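Local structure of hydrogenase 2 maturation peptidase (Thaumarchaeota archaeon SCGC AB-539-E09, 5TTX) at residues Lys8-Gly16 against Asp57-Asp68; Asp22-Leu33 against Val143-Val154. The protein probably cleaves a C-terminal peptide from the large subunit of a nickel-iron hydrogenase once the metal site has been assembled. All coordinates share one frame; numbering follows the deposited sequence.

How the contacts relate
Contact 1 lies in the middle of the central sheet, where strand 10-15 runs parallel to strand 63-69; contact 2 joins helices 25-34 and 141-158, which pack together on one side of that sheet. Their centres are about 15 Å apart. Along the chain the segments alternate: strand 10-15 leads into helix 25-34, strand 63-69 follows, and helix 141-158 comes last. The two contacts meet directly, V12 and L67 of the strands facing the helices. The opposite face of the sheet, bearing V15 and F66, reaches M99 and T100 of a second subunit. One layer of strands thus serves both the helix pair and the subunit interface.

Contact 1 of 2, residues Lys8-Gly16 against Asp57-Asp68; sequences KRVLVAGVG and DLEDYEKVIFLD
The backbone oxygen of I65 accepts A13 N at 2.8 Å, a nearly straight bond with an N-H...O angle of 170°, and V12 CA adds a CA-H...O contact to the same oxygen. L11 N and V15 N do the same with K63 O and L67 O, and the carbonyls of L11 and A13 accept I65 N and L67 N. This is the ladder of two neighbouring parallel strands at the centre of an alpha/beta sheet, with strand 42-48 continuing it beyond 10-15. Alternate side chains go to opposite faces. On one, V12 CG1 meets L67 CD1 at 3.6 Å; beta-branched V12 suits an extended strand, and both apolar chains face the helices. On the other, A13 is small enough to lie over the F66 ring, and V15 CG2 comes to the ring's edge, 3.6 Å from F66 CD1. L11 CB stands over the centre of the Y61 ring; chi1 of L11 (167°) sends the chain on past the ring, and CD2 reaches L58 CD1 at 3.5 Å. The Y61 hydroxyl is hydrogen-bonded to D43 OD1 and R45 NH2. At the exposed end, extended but poorly ordered K8 passes that hydroxyl, its NZ 2.9 Å from D60 OD2 in a salt bridge, on that oxygen's anti side.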
loop_
_atom_site.group_PDB
_atom_site.type_symbol
_atom_site.label_atom_id
_atom_site.label_comp_id
_atom_site.label_asym_id
_atom_site.label_seq_id
_atom_site.Cartn_x
_atom_site.Cartn_y
_atom_site.Cartn_z
ATOM N N LYS A 8 -5.396 37.752 15.291
ATOM C CA LYS A 8 -4.406 36.807 15.804
ATOM C C LYS A 8 -3.661 36.155 14.639
ATOM O O LYS A 8 -3.852 34.976 14.354
ATOM C CB LYS A 8 -5.090 35.743 16.673
ATOM C CG LYS A 8 -4.149 34.887 17.524
ATOM C CD LYS A 8 -4.864 33.633 18.044
ATOM C CE LYS A 8 -3.872 32.612 18.602
ATOM N NZ LYS A 8 -4.487 31.268 18.829
ATOM N N ARG A 9 -2.811 36.918 13.962
ATOM C CA ARG A 9 -2.222 36.461 12.707
ATOM C C ARG A 9 -0.710 36.334 12.736
ATOM O O ARG A 9 -0.175 35.377 12.170
ATOM C CB ARG A 9 -2.626 37.400 11.567
ATOM C CG ARG A 9 -4.050 37.225 11.143
ATOM C CD ARG A 9 -4.177 36.084 10.139
ATOM N NE ARG A 9 -5.558 35.629 9.969
ATOM C CZ ARG A 9 -5.954 34.790 9.015
ATOM N NH1 ARG A 9 -5.078 34.316 8.132
ATOM N NH2 ARG A 9 -7.233 34.429 8.935
ATOM N N VAL A 10 -0.002 37.270 13.356
ATOM C CA VAL A 10 1.452 37.237 13.431
ATOM C C VAL A 10 1.863 37.067 14.886
ATOM O O VAL A 10 1.316 37.736 15.768
ATOM C CB VAL A 10 2.092 38.507 12.852
ATOM C CG1 VAL A 10 3.599 38.516 13.160
ATOM C CG2 VAL A 10 1.835 38.584 11.364
ATOM N N LEU A 11 2.810 36.159 15.130
ATOM C CA LEU A 11 3.365 35.907 16.448
ATOM C C LEU A 11 4.799 36.396 16.455
ATOM O O LEU A 11 5.603 35.961 15.625
ATOM C CB LEU A 11 3.322 34.420 16.812
ATOM C CG LEU A 11 4.172 34.068 18.059
ATOM C CD1 LEU A 11 3.634 34.778 19.281
ATOM C CD2 LEU A 11 4.256 32.544 18.331
ATOM N N VAL A 12 5.123 37.298 17.374
ATOM C CA VAL A 12 6.515 37.625 17.674
ATOM C C VAL A 12 6.816 37.097 19.069
ATOM O O VAL A 12 6.223 37.563 20.058
ATOM C CB VAL A 12 6.786 39.133 17.577
ATOM C CG1 VAL A 12 8.268 39.438 17.796
ATOM C CG2 VAL A 12 6.288 39.696 16.245
ATOM N N ALA A 13 7.745 36.137 19.150
ATOM C CA ALA A 13 7.984 35.358 20.362
ATOM C C ALA A 13 9.370 35.644 20.904
ATOM O O ALA A 13 10.369 35.393 20.224
ATOM C CB ALA A 13 7.828 33.856 20.095
ATOM N N GLY A 14 9.432 36.162 22.131
ATOM C CA GLY A 14 10.696 36.316 22.823
ATOM C C GLY A 14 10.978 35.111 23.700
ATOM O O GLY A 14 10.154 34.732 24.537
ATOM N N VAL A 15 12.138 34.503 23.499
ATOM C CA VAL A 15 12.487 33.259 24.169
ATOM C C VAL A 15 13.757 33.480 24.976
ATOM O O VAL A 15 14.760 33.963 24.435
ATOM C CB VAL A 15 12.692 32.109 23.163
ATOM C CG1 VAL A 15 13.038 30.846 23.884
ATOM C CG2 VAL A 15 11.458 31.908 22.316
ATOM N N GLY A 16 13.719 33.100 26.244
ATOM C CA GLY A 16 14.905 33.094 27.083
ATOM C C GLY A 16 14.534 33.372 28.528
ATOM O O GLY A 16 13.377 33.586 28.871
ATOM N N ASP A 57 -2.414 26.634 19.448
ATOM C CA ASP A 57 -1.726 27.873 19.799
ATOM C C ASP A 57 -0.859 28.333 18.636
ATOM O O ASP A 57 -1.257 29.222 17.883
ATOM C CB ASP A 57 -0.884 27.696 21.074
ATOM C CG ASP A 57 -0.296 29.006 21.585
ATOM O OD1 ASP A 57 -0.684 30.070 21.075
ATOM O OD2 ASP A 57 0.563 28.980 22.499
ATOM N N LEU A 58 0.312 27.723 18.463
ATOM C CA LEU A 58 1.231 28.178 17.418
ATOM C C LEU A 58 0.625 28.016 16.026
ATOM O O LEU A 58 0.814 28.870 15.147
ATOM C CB LEU A 58 2.553 27.423 17.534
ATOM C CG LEU A 58 3.732 27.912 16.709
ATOM C CD1 LEU A 58 4.008 29.389 16.930
ATOM C CD2 LEU A 58 4.925 27.103 17.103
ATOM N N GLU A 59 -0.135 26.946 15.812
ATOM C CA GLU A 59 -0.715 26.712 14.497
ATOM C C GLU A 59 -1.746 27.767 14.104
ATOM O O GLU A 59 -2.082 27.867 12.920
ATOM C CB GLU A 59 -1.348 25.320 14.447
ATOM C CG GLU A 59 -2.637 25.203 15.219
ATOM C CD GLU A 59 -3.209 23.797 15.165
ATOM O OE1 GLU A 59 -2.761 22.998 14.309
ATOM O OE2 GLU A 59 -4.106 23.488 15.977
ATOM N N ASP A 60 -2.239 28.567 15.042
ATOM C CA ASP A 60 -3.197 29.598 14.665
ATOM C C ASP A 60 -2.544 30.850 14.102
ATOM O O ASP A 60 -3.259 31.789 13.756
ATOM C CB ASP A 60 -4.071 29.963 15.860
ATOM C CG ASP A 60 -4.857 28.772 16.387
ATOM O OD1 ASP A 60 -5.100 27.820 15.602
ATOM O OD2 ASP A 60 -5.222 28.786 17.587
ATOM N N TYR A 61 -1.223 30.895 13.995
ATOM C CA TYR A 61 -0.545 32.006 13.347
ATOM C C TYR A 61 -0.154 31.618 11.933
ATOM O O TYR A 61 0.089 30.449 11.636
ATOM C CB TYR A 61 0.707 32.433 14.120
ATOM C CG TYR A 61 0.373 32.883 15.504
ATOM C CD1 TYR A 61 0.039 34.210 15.759
ATOM C CD2 TYR A 61 0.345 31.979 16.558
ATOM C CE1 TYR A 61 -0.305 34.631 17.037
ATOM C CE2 TYR A 61 0.018 32.393 17.838
ATOM C CZ TYR A 61 -0.307 33.718 18.066
ATOM O OH TYR A 61 -0.645 34.127 19.326
ATOM N N GLU A 62 -0.111 32.613 11.055
ATOM C CA GLU A 62 0.400 32.410 9.709
ATOM C C GLU A 62 1.847 32.854 9.562
ATOM O O GLU A 62 2.500 32.497 8.581
ATOM C CB GLU A 62 -0.472 33.166 8.701
ATOM C CG GLU A 62 -0.305 34.671 8.757
ATOM C CD GLU A 62 -1.198 35.417 7.763
ATOM O OE1 GLU A 62 -1.891 34.750 6.965
ATOM O OE2 GLU A 62 -1.201 36.668 7.773
ATOM N N LYS A 63 2.359 33.636 10.497
ATOM C CA LYS A 63 3.741 34.069 10.433
ATOM C C LYS A 63 4.276 34.105 11.857
ATOM O O LYS A 63 3.563 34.505 12.780
ATOM C CB LYS A 63 3.845 35.427 9.723
ATOM C CG LYS A 63 5.239 35.995 9.621
ATOM C CD LYS A 63 5.230 37.262 8.798
ATOM C CE LYS A 63 6.616 37.879 8.692
ATOM N NZ LYS A 63 7.483 37.055 7.801
ATOM N N VAL A 64 5.505 33.626 12.042
ATOM C CA VAL A 64 6.151 33.592 13.351
ATOM C C VAL A 64 7.538 34.192 13.235
ATOM O O VAL A 64 8.269 33.916 12.275
ATOM C CB VAL A 64 6.251 32.168 13.936
ATOM C CG1 VAL A 64 6.850 32.242 15.310
ATOM C CG2 VAL A 64 4.891 31.562 14.048
ATOM N N ILE A 65 7.895 35.013 14.220
ATOM C CA ILE A 65 9.240 35.549 14.401
ATOM C C ILE A 65 9.689 35.174 15.804
ATOM O O ILE A 65 9.026 35.541 16.784
ATOM C CB ILE A 65 9.263 37.074 14.216
ATOM C CG1 ILE A 65 8.771 37.442 12.824
ATOM C CG2 ILE A 65 10.643 37.675 14.520
ATOM C CD1 ILE A 65 8.759 38.966 12.588
ATOM N N PHE A 66 10.801 34.445 15.905
ATOM C CA PHE A 66 11.376 34.036 17.184
ATOM C C PHE A 66 12.596 34.889 17.476
ATOM O O PHE A 66 13.446 35.092 16.596
ATOM C CB PHE A 66 11.813 32.558 17.198
ATOM C CG PHE A 66 10.714 31.609 17.559
ATOM C CD1 PHE A 66 10.482 31.269 18.878
ATOM C CD2 PHE A 66 9.898 31.052 16.569
ATOM C CE1 PHE A 66 9.444 30.397 19.218
ATOM C CE2 PHE A 66 8.874 30.172 16.901
ATOM C CZ PHE A 66 8.643 29.851 18.229
ATOM N N LEU A 67 12.697 35.347 18.721
ATOM C CA LEU A 67 13.851 36.103 19.194
ATOM C C LEU A 67 14.472 35.365 20.370
ATOM O O LEU A 67 13.769 34.982 21.320
ATOM C CB LEU A 67 13.446 37.526 19.587
ATOM C CG LEU A 67 12.841 38.347 18.437
ATOM C CD1 LEU A 67 11.609 38.986 18.978
ATOM C CD2 LEU A 67 13.787 39.415 17.966
ATOM N N ASP A 68 15.785 35.153 20.304
ATOM C CA ASP A 68 16.462 34.444 21.377
ATOM C C ASP A 68 17.916 34.876 21.400
ATOM O O ASP A 68 18.363 35.692 20.588
ATOM C CB ASP A 68 16.336 32.918 21.217
ATOM C CG ASP A 68 17.019 32.391 19.949
ATOM O OD1 ASP A 68 17.445 33.197 19.114
ATOM O OD2 ASP A 68 17.135 31.162 19.783
#

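Contact 2 of 2, residues Asp22-Leu33 against Val143-Val154; sequences DDGFGPRVVDLL and VEAATHAAVDLV
F25 inserts its ring as a knob among V143, A146, T147 and A150, with CZ 3.5 Å from A150 CB. With CG anti to the backbone N (chi1 163°), the ring reaches across to the second helix; V29 CG2 lies over one face, offset toward the rim, and the A146 backbone lies at the edge. Alanines at 146 and 150 suit this place, being short enough to admit a large ring. In return T147 is a knob among F25, R28, V29 and L32: its CG2 lies 3.9 Å from F25 CD2, while its hydroxyl is turned back toward the carbonyl of E144 in its own helix. L32 CD1 touches V151 CG2 at 3.6 Å and also rests over one face of the H148 imidazole, a CH-pi contact at the more exposed border. Further along, L33 CD1 meets V154 CG1 at 3.9 Å. At the other end V143 CG2 packs on the D22 carboxylate, 3.4 Å from CG; D22 OD1 is held by the backbone N-H groups of R131 and S132, and OD2 by that of S140. Beneath the pair, L67 touches F25, V29 and A150, and C128 touches F25, V143 and A146. The axes of 25-33 and 143-154 approach to 9.2 Å and cross at -59°, two helices packed on one face of the central sheet, consistent with the alpha/beta fold of hydrogenase maturation proteases.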
loop_
_atom_site.group_PDB
_atom_site.type_symbol
_atom_site.label_atom_id
_atom_site.label_comp_id
_atom_site.label_asym_id
_atom_site.label_seq_id
_atom_site.Cartn_x
_atom_site.Cartn_y
_atom_site.Cartn_z
ATOM N N ASP A 22 21.947 38.408 29.599
ATOM C CA ASP A 22 21.608 38.667 28.208
ATOM C C ASP A 22 20.736 37.571 27.585
ATOM O O ASP A 22 20.288 37.739 26.443
ATOM C CB ASP A 22 22.886 38.870 27.391
ATOM C CG ASP A 22 23.623 40.148 27.759
ATOM O OD1 ASP A 22 24.844 40.210 27.508
ATOM O OD2 ASP A 22 22.995 41.093 28.319
ATOM N N ASP A 23 20.449 36.472 28.293
ATOM C CA ASP A 23 19.420 35.562 27.793
ATOM C C ASP A 23 18.044 36.192 27.815
ATOM O O ASP A 23 17.112 35.625 27.236
ATOM C CB ASP A 23 19.375 34.266 28.600
ATOM C CG ASP A 23 18.752 33.120 27.823
ATOM O OD1 ASP A 23 19.077 32.999 26.618
ATOM O OD2 ASP A 23 17.965 32.326 28.401
ATOM N N GLY A 24 17.885 37.326 28.496
ATOM C CA GLY A 24 16.644 38.062 28.419
ATOM C C GLY A 24 16.492 38.940 27.192
ATOM O O GLY A 24 15.547 39.724 27.133
ATOM N N PHE A 25 17.386 38.837 26.201
ATOM C CA PHE A 25 17.227 39.603 24.959
ATOM C C PHE A 25 15.821 39.471 24.360
ATOM O O PHE A 25 15.151 40.475 24.092
ATOM C CB PHE A 25 18.284 39.157 23.947
ATOM C CG PHE A 25 17.985 39.558 22.518
ATOM C CD1 PHE A 25 17.487 38.622 21.592
ATOM C CD2 PHE A 25 18.224 40.858 22.089
ATOM C CE1 PHE A 25 17.230 39.001 20.257
ATOM C CE2 PHE A 25 17.966 41.243 20.759
ATOM C CZ PHE A 25 17.488 40.338 19.851
ATOM N N GLY A 26 15.359 38.238 24.126
ATOM C CA GLY A 26 14.090 38.030 23.448
ATOM C C GLY A 26 12.899 38.639 24.177
ATOM O O GLY A 26 12.135 39.422 23.606
ATOM N N PRO A 27 12.703 38.260 25.446
ATOM C CA PRO A 27 11.612 38.870 26.230
ATOM C C PRO A 27 11.715 40.372 26.331
ATOM O O PRO A 27 10.679 41.055 26.400
ATOM C CB PRO A 27 11.760 38.211 27.609
ATOM C CG PRO A 27 12.384 36.830 27.310
ATOM C CD PRO A 27 13.298 37.079 26.114
ATOM N N ARG A 28 12.936 40.917 26.349
ATOM C CA ARG A 28 13.080 42.364 26.438
ATOM C C ARG A 28 12.708 43.051 25.116
ATOM O O ARG A 28 12.233 44.188 25.132
ATOM C CB ARG A 28 14.499 42.719 26.883
ATOM C CG ARG A 28 14.781 42.458 28.391
ATOM C CD ARG A 28 14.129 43.516 29.312
ATOM N NE ARG A 28 14.640 44.831 28.976
ATOM C CZ ARG A 28 15.693 45.394 29.564
ATOM N NH1 ARG A 28 16.340 44.763 30.552
ATOM N NH2 ARG A 28 16.101 46.586 29.158
ATOM N N VAL A 29 12.897 42.381 23.973
ATOM C CA VAL A 29 12.382 42.921 22.717
ATOM C C VAL A 29 10.861 42.932 22.743
ATOM O O VAL A 29 10.223 43.903 22.319
ATOM C CB VAL A 29 12.905 42.126 21.504
ATOM C CG1 VAL A 29 12.147 42.580 20.221
ATOM C CG2 VAL A 29 14.429 42.302 21.328
ATOM N N VAL A 30 10.251 41.864 23.254
ATOM C CA VAL A 30 8.796 41.855 23.387
ATOM C C VAL A 30 8.326 43.038 24.226
ATOM O O VAL A 30 7.322 43.680 23.895
ATOM C CB VAL A 30 8.322 40.511 23.966
ATOM C CG1 VAL A 30 6.824 40.558 24.311
ATOM C CG2 VAL A 30 8.610 39.415 22.954
ATOM N N ASP A 31 9.048 43.356 25.318
ATOM C CA ASP A 31 8.701 44.529 26.119
ATOM C C ASP A 31 8.687 45.790 25.267
ATOM O O ASP A 31 7.765 46.605 25.373
ATOM C CB ASP A 31 9.684 44.725 27.276
ATOM C CG ASP A 31 9.610 43.630 28.313
ATOM O OD1 ASP A 31 8.734 42.740 28.202
ATOM O OD2 ASP A 31 10.438 43.672 29.248
ATOM N N LEU A 32 9.705 45.976 24.421
ATOM C CA LEU A 32 9.716 47.148 23.551
ATOM C C LEU A 32 8.514 47.147 22.618
ATOM O O LEU A 32 7.818 48.162 22.490
ATOM C CB LEU A 32 11.016 47.212 22.756
ATOM C CG LEU A 32 12.265 47.540 23.570
ATOM C CD1 LEU A 32 13.491 47.486 22.658
ATOM C CD2 LEU A 32 12.140 48.946 24.255
ATOM N N LEU A 33 8.242 46.009 21.974
ATOM C CA LEU A 33 7.127 45.921 21.026
ATOM C C LEU A 33 5.785 46.148 21.715
ATOM O O LEU A 33 4.946 46.908 21.224
ATOM C CB LEU A 33 7.152 44.565 20.324
ATOM C CG LEU A 33 8.345 44.388 19.390
ATOM C CD1 LEU A 33 8.444 42.952 18.922
ATOM C CD2 LEU A 33 8.211 45.332 18.192
ATOM N N VAL A 143 23.657 44.291 24.534
ATOM C CA VAL A 143 22.455 43.564 24.165
ATOM C C VAL A 143 21.233 44.439 24.352
ATOM O O VAL A 143 20.268 44.347 23.580
ATOM C CB VAL A 143 22.365 42.245 24.944
ATOM C CG1 VAL A 143 21.006 41.581 24.733
ATOM C CG2 VAL A 143 23.522 41.305 24.518
ATOM N N GLU A 144 21.278 45.344 25.321
ATOM C CA GLU A 144 20.267 46.381 25.388
ATOM C C GLU A 144 20.192 47.157 24.081
ATOM O O GLU A 144 19.099 47.415 23.566
ATOM C CB GLU A 144 20.541 47.340 26.544
ATOM C CG GLU A 144 19.793 48.673 26.326
ATOM C CD GLU A 144 19.056 49.181 27.543
ATOM O OE1 GLU A 144 19.494 48.915 28.689
ATOM O OE2 GLU A 144 18.033 49.874 27.338
ATOM N N ALA A 145 21.342 47.588 23.551
ATOM C CA ALA A 145 21.282 48.333 22.301
ATOM C C ALA A 145 20.776 47.438 21.173
ATOM O O ALA A 145 20.079 47.914 20.261
ATOM C CB ALA A 145 22.639 48.948 21.968
ATOM N N ALA A 146 21.041 46.135 21.267
ATOM C CA ALA A 146 20.614 45.228 20.218
ATOM C C ALA A 146 19.109 45.038 20.231
ATOM O O ALA A 146 18.526 44.709 19.184
ATOM C CB ALA A 146 21.326 43.879 20.352
ATOM N N THR A 147 18.464 45.222 21.395
ATOM C CA THR A 147 17.012 45.109 21.437
ATOM C C THR A 147 16.366 46.133 20.509
ATOM O O THR A 147 15.397 45.823 19.810
ATOM C CB THR A 147 16.474 45.276 22.861
ATOM O OG1 THR A 147 16.858 46.545 23.396
ATOM C CG2 THR A 147 16.968 44.160 23.763
ATOM N N HIS A 148 16.918 47.346 20.452
ATOM C CA HIS A 148 16.334 48.359 19.579
ATOM C C HIS A 148 16.562 48.011 18.118
ATOM O O HIS A 148 15.684 48.234 17.281
ATOM C CB HIS A 148 16.898 49.745 19.921
ATOM C CG HIS A 148 16.622 50.135 21.332
ATOM N ND1 HIS A 148 15.390 50.596 21.744
ATOM C CD2 HIS A 148 17.384 50.049 22.444
ATOM C CE1 HIS A 148 15.413 50.798 23.048
ATOM N NE2 HIS A 148 16.614 50.485 23.495
ATOM N N ALA A 149 17.730 47.449 17.802
ATOM C CA ALA A 149 17.994 46.990 16.443
ATOM C C ALA A 149 17.067 45.837 16.064
ATOM O O ALA A 149 16.545 45.787 14.941
ATOM C CB ALA A 149 19.457 46.565 16.314
ATOM N N ALA A 150 16.848 44.908 16.993
ATOM C CA ALA A 150 15.953 43.803 16.709
ATOM C C ALA A 150 14.548 44.316 16.463
ATOM O O ALA A 150 13.844 43.810 15.584
ATOM C CB ALA A 150 15.979 42.789 17.859
ATOM N N VAL A 151 14.141 45.353 17.204
ATOM C CA VAL A 151 12.820 45.940 16.995
ATOM C C VAL A 151 12.672 46.388 15.544
ATOM O O VAL A 151 11.674 46.091 14.883
ATOM C CB VAL A 151 12.592 47.097 17.988
ATOM C CG1 VAL A 151 11.451 48.039 17.530
ATOM C CG2 VAL A 151 12.288 46.544 19.361
ATOM N N ASP A 152 13.690 47.072 15.018
ATOM C CA ASP A 152 13.662 47.471 13.617
ATOM C C ASP A 152 13.558 46.270 12.691
ATOM O O ASP A 152 12.810 46.313 11.701
ATOM C CB ASP A 152 14.896 48.298 13.271
ATOM C CG ASP A 152 14.901 49.649 13.957
ATOM O OD1 ASP A 152 13.817 50.106 14.414
ATOM O OD2 ASP A 152 15.995 50.252 14.036
ATOM N N LEU A 153 14.310 45.192 12.977
ATOM C CA LEU A 153 14.235 44.018 12.113
ATOM C C LEU A 153 12.835 43.433 12.128
ATOM O O LEU A 153 12.302 43.039 11.085
ATOM C CB LEU A 153 15.233 42.951 12.545
ATOM C CG LEU A 153 16.677 43.134 12.126
ATOM C CD1 LEU A 153 17.513 41.916 12.587
ATOM C CD2 LEU A 153 16.756 43.328 10.633
ATOM N N VAL A 154 12.229 43.375 13.310
ATOM C CA VAL A 154 10.848 42.924 13.440
ATOM C C VAL A 154 9.909 43.810 12.633
ATOM O O VAL A 154 9.045 43.322 11.889
ATOM C CB VAL A 154 10.449 42.894 14.921
ATOM C CG1 VAL A 154 8.946 42.695 15.055
ATOM C CG2 VAL A 154 11.213 41.806 15.619
#